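Local atomic coordinates of phosphodiesterase (Candida albicans, PDB entry 6CPU), a protein that belongs to the phosphodiesterase family of the HD superfamily, with a largely helical fold that holds a zinc ion and a magnesium ion. Residues N170-A173 against T174-E177; E408-I411 against R412-I415. All coordinates share one frame; numbering follows the deposited sequence.

Both contacts are local and lie at helix ends. Contact 1 is the C-terminal end of helix 165-173 and the loop leading to helix 177-193. Contact 2 is the loop before helix 411-421 and the first turn of that helix. Their centres are 20 Å apart and their nearest atoms about 10 Å apart, so they do not touch. Helix 377-394 links them: Asn172 and Arg175 of contact 1 pack on it, and so do Arg412 and Ile415 of contact 2. The zinc site is formed by His278, His349, Asp350 and Asp462. The side chain of Ile415 is about 13 Å from the zinc ion and about 13 Å from the magnesium ion.

Contact 1: N170-A173 against T174-E177; sequences NCNA and TRSE
Thr174 returns to Asn170 as helix 165-173 ends. Its OG1 donates to Asn170 O at 2.9 Å, from 33° off the carbonyl plane. Thr174 N adds a weak bond to Asn170 O at 3.2 Å. With chi1 at 62°, the hydroxyl turns back over the last turn. Thr174 CG2 lies 3.8 Å from Asn170 ND2.

Arg175 lies alongside Asn172, both side chains pointing the same way. Arg175 NH1 is 2.8 Å from Asn172 OD1, which lies at the guanidinium edge. The amide and guanidinium planes are 73° apart. Outside the turn, Arg175 NE bonds to Thr180 OG1, Arg175 NH2 to Asn388 O, and Asn172 ND2 to Ile168 O.

Waters serve the last carbonyls. Water 1 donates weakly to Cys171 O and accepts from Arg175 NH1. Water 2 donates to Asn172 O at 2.6 Å and accepts weakly from Arg175 N. Water 3 donates to both Ala173 O and Arg175 O.

The carbonyls at this helix end thus find donors in a threonine hydroxyl and waters. Bonds to Thr180 and Asn388 tie Arg175 to the following helix and to helix 377-394, which is consistent with a guanidinium held in place.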
loop_
_atom_site.group_PDB
_atom_site.type_symbol
_atom_site.label_atom_id
_atom_site.label_comp_id
_atom_site.label_asym_id
_atom_site.label_seq_id
_atom_site.Cartn_x
_atom_site.Cartn_y
_atom_site.Cartn_z
ATOM N N ASN A 170 -5.013 6.358 -16.838
ATOM C CA ASN A 170 -5.450 6.237 -18.237
ATOM C C ASN A 170 -4.969 4.948 -18.882
ATOM O O ASN A 170 -5.740 4.278 -19.569
ATOM C CB ASN A 170 -4.974 7.424 -19.060
ATOM C CG ASN A 170 -5.362 7.313 -20.535
ATOM O OD1 ASN A 170 -4.554 6.900 -21.385
ATOM N ND2 ASN A 170 -6.601 7.660 -20.840
ATOM N N CYS A 171 -3.711 4.590 -18.641
ATOM C CA CYS A 171 -3.146 3.390 -19.229
ATOM C C CYS A 171 -3.915 2.148 -18.781
ATOM O O CYS A 171 -4.159 1.243 -19.580
ATOM C CB CYS A 171 -1.666 3.244 -18.883
ATOM S SG CYS A 171 -0.960 1.739 -19.578
ATOM N N ASN A 172 -4.295 2.097 -17.508
ATOM C CA ASN A 172 -4.994 0.933 -16.999
ATOM C C ASN A 172 -6.487 0.888 -17.299
ATOM O O ASN A 172 -7.080 -0.201 -17.264
ATOM C CB ASN A 172 -4.725 0.747 -15.516
ATOM C CG ASN A 172 -3.333 0.250 -15.275
ATOM O OD1 ASN A 172 -3.054 -0.941 -15.418
ATOM N ND2 ASN A 172 -2.433 1.162 -14.984
ATOM N N ALA A 173 -7.079 2.027 -17.628
ATOM C CA ALA A 173 -8.487 2.067 -18.003
ATOM C C ALA A 173 -8.729 1.714 -19.487
ATOM O O ALA A 173 -9.808 1.231 -19.850
ATOM C CB ALA A 173 -9.054 3.425 -17.695
ATOM N N THR A 174 -7.743 1.972 -20.340
ATOM C CA THR A 174 -7.943 1.887 -21.800
ATOM C C THR A 174 -7.308 0.654 -22.446
ATOM O O THR A 174 -7.283 0.525 -23.670
ATOM C CB THR A 174 -7.388 3.128 -22.500
ATOM O OG1 THR A 174 -5.972 3.207 -22.272
ATOM C CG2 THR A 174 -8.066 4.367 -21.989
ATOM N N ARG A 175 -6.820 -0.255 -21.617
ATOM C CA ARG A 175 -6.055 -1.407 -22.080
ATOM C C ARG A 175 -6.966 -2.349 -22.882
ATOM O O ARG A 175 -8.100 -2.586 -22.486
ATOM C CB ARG A 175 -5.437 -2.095 -20.846
ATOM C CG ARG A 175 -4.253 -2.992 -21.111
ATOM C CD ARG A 175 -3.709 -3.634 -19.838
ATOM N NE ARG A 175 -4.756 -4.179 -18.972
ATOM C CZ ARG A 175 -5.006 -3.798 -17.713
ATOM N NH1 ARG A 175 -4.276 -2.856 -17.108
ATOM N NH2 ARG A 175 -6.003 -4.367 -17.047
ATOM N N SER A 176 -6.512 -2.849 -24.036
ATOM C CA SER A 176 -7.348 -3.778 -24.828
ATOM C C SER A 176 -7.390 -5.159 -24.179
ATOM O O SER A 176 -6.574 -5.473 -23.311
ATOM C CB SER A 176 -6.831 -3.925 -26.262
ATOM O OG SER A 176 -5.565 -4.556 -26.282
ATOM N N GLU A 177 -8.333 -5.993 -24.606
ATOM C CA GLU A 177 -8.418 -7.345 -24.077
ATOM C C GLU A 177 -7.157 -8.147 -24.439
ATOM O O GLU A 177 -6.675 -8.931 -23.625
ATOM C CB GLU A 177 -9.701 -8.046 -24.555
ATOM C CG GLU A 177 -10.209 -9.126 -23.607
ATOM C CD GLU A 177 -10.910 -8.586 -22.349
ATOM O OE1 GLU A 177 -10.791 -7.374 -22.019
ATOM O OE2 GLU A 177 -11.594 -9.390 -21.673
HETATM O O HOH W 1 -2.124 -1.031 -18.323
HETATM O O HOH W 2 -8.102 -1.881 -18.930
HETATM O O HOH W 3 -10.082 -1.249 -21.078
#

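Contact 2: E408-I411 against R412-I415; sequences ELTI and RSLI
Thr410 OG1 is held by Ser413 N and by water 4. Ser413 N donates to Thr410 OG1 at 3.1 Å, with an N-H...O angle of 166°. Water 4 is hydrogen-bonded to Thr410 OG1 at 2.9 Å and accepts from Arg412 NH1. Thr410 is the N-cap of helix 411-421, and the bond from Ser413 N is its capping bond. A chi1 of 62° swings OG1 over the start of the helix, within reach of Ser413 N.

Ser413 OG lies 3.2 Å from Thr410 OG1. Water 5 bonds to Ser413 OG at 2.6 Å and accepts from Thr410 N. The water therefore joins the cap residue to a side chain of the first turn. Leu409 CD1 packs against Ser413 CB on the same turn.

Regular helix bonding starts at once. Leu414 N donates to Thr410 O, and Ile415 N to Ile411 O at 2.8 Å.

The apolar side chains follow the helix inward. Ile411 lies alongside Leu414, pointing the same way, with Ile411 CD1 4.1 Å from Leu414 CD2. Ile411 and Ile415 cross at a slant, and Ile411 CG2 meets Ile415 CD1 at 3.7 Å. Ile411 CG2 stands opposite its own backbone N, a position that turns it along the helix toward Ile415. Leu414 packs on helix 446-462, while Ile415 fits between helices 377-394 and 336-348.

The first turn is thus polar on one side and apolar on another. The threonine hydroxyl takes up Ser413 N, an amide of the first turn, and Thr410 O starts the regular helical bonding by accepting from Leu414 N. Water 4 relays the cap oxygen to the Arg412 guanidinium, whose charge may polarise the water and, more weakly, the hydroxyl.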
loop_
_atom_site.group_PDB
_atom_site.type_symbol
_atom_site.label_atom_id
_atom_site.label_comp_id
_atom_site.label_asym_id
_atom_site.label_seq_id
_atom_site.Cartn_x
_atom_site.Cartn_y
_atom_site.Cartn_z
ATOM N N GLU A 408 -25.710 -11.331 -6.739
ATOM C CA GLU A 408 -25.013 -10.919 -7.951
ATOM C C GLU A 408 -23.984 -9.817 -7.674
ATOM O O GLU A 408 -23.273 -9.418 -8.581
ATOM C CB GLU A 408 -26.011 -10.498 -9.030
ATOM C CG GLU A 408 -26.766 -11.686 -9.619
ATOM C CD GLU A 408 -27.735 -11.306 -10.722
ATOM O OE1 GLU A 408 -27.947 -10.095 -10.955
ATOM O OE2 GLU A 408 -28.293 -12.227 -11.359
ATOM N N LEU A 409 -23.895 -9.348 -6.427
ATOM C CA LEU A 409 -22.843 -8.403 -6.032
ATOM C C LEU A 409 -21.479 -9.093 -6.061
ATOM O O LEU A 409 -21.250 -10.078 -5.350
ATOM C CB LEU A 409 -23.094 -7.828 -4.634
ATOM C CG LEU A 409 -22.110 -6.737 -4.177
ATOM C CD1 LEU A 409 -22.263 -5.485 -5.026
ATOM C CD2 LEU A 409 -22.286 -6.397 -2.704
ATOM N N THR A 410 -20.576 -8.562 -6.881
ATOM C CA THR A 410 -19.255 -9.158 -7.067
ATOM C C THR A 410 -18.270 -8.662 -6.022
ATOM O O THR A 410 -18.470 -7.628 -5.387
ATOM C CB THR A 410 -18.670 -8.819 -8.452
ATOM O OG1 THR A 410 -18.507 -7.398 -8.563
ATOM C CG2 THR A 410 -19.584 -9.325 -9.574
ATOM N N ILE A 411 -17.194 -9.416 -5.859
ATOM C CA ILE A 411 -16.117 -9.021 -4.966
ATOM C C ILE A 411 -15.415 -7.778 -5.524
ATOM O O ILE A 411 -14.984 -6.934 -4.764
ATOM C CB ILE A 411 -15.150 -10.201 -4.733
ATOM C CG1 ILE A 411 -15.852 -11.294 -3.896
ATOM C CG2 ILE A 411 -13.854 -9.763 -4.064
ATOM C CD1 ILE A 411 -16.166 -10.896 -2.464
ATOM N N ARG A 412 -15.335 -7.649 -6.845
ATOM C CA ARG A 412 -14.891 -6.387 -7.463
ATOM C C ARG A 412 -15.662 -5.193 -6.887
ATOM O O ARG A 412 -15.073 -4.246 -6.359
ATOM C CB ARG A 412 -15.026 -6.457 -8.998
ATOM C CG ARG A 412 -14.657 -5.161 -9.708
ATOM C CD ARG A 412 -14.648 -5.265 -11.213
ATOM N NE ARG A 412 -14.528 -3.934 -11.810
ATOM C CZ ARG A 412 -15.533 -3.077 -11.992
ATOM N NH1 ARG A 412 -16.772 -3.393 -11.630
ATOM N NH2 ARG A 412 -15.295 -1.890 -12.545
ATOM N N SER A 413 -16.991 -5.254 -6.955
ATOM C CA SER A 413 -17.850 -4.178 -6.445
ATOM C C SER A 413 -17.708 -3.961 -4.947
ATOM O O SER A 413 -17.751 -2.829 -4.481
ATOM C CB SER A 413 -19.322 -4.457 -6.792
ATOM O OG SER A 413 -19.513 -4.400 -8.188
ATOM N N LEU A 414 -17.533 -5.046 -4.191
ATOM C CA LEU A 414 -17.354 -4.936 -2.746
ATOM C C LEU A 414 -16.030 -4.259 -2.417
ATOM O O LEU A 414 -15.973 -3.414 -1.528
ATOM C CB LEU A 414 -17.425 -6.312 -2.083
ATOM C CG LEU A 414 -17.209 -6.362 -0.564
ATOM C CD1 LEU A 414 -18.143 -5.415 0.168
ATOM C CD2 LEU A 414 -17.389 -7.795 -0.071
ATOM N N ILE A 415 -14.977 -4.625 -3.146
ATOM C CA ILE A 415 -13.662 -4.005 -2.942
ATOM C C ILE A 415 -13.714 -2.500 -3.242
ATOM O O ILE A 415 -13.166 -1.693 -2.473
ATOM C CB ILE A 415 -12.571 -4.722 -3.766
ATOM C CG1 ILE A 415 -12.310 -6.113 -3.174
ATOM C CG2 ILE A 415 -11.288 -3.890 -3.782
ATOM C CD1 ILE A 415 -11.419 -7.014 -4.002
HETATM O O HOH W 4 -18.074 -6.084 -11.065
HETATM O O HOH W 5 -21.299 -6.222 -8.669
#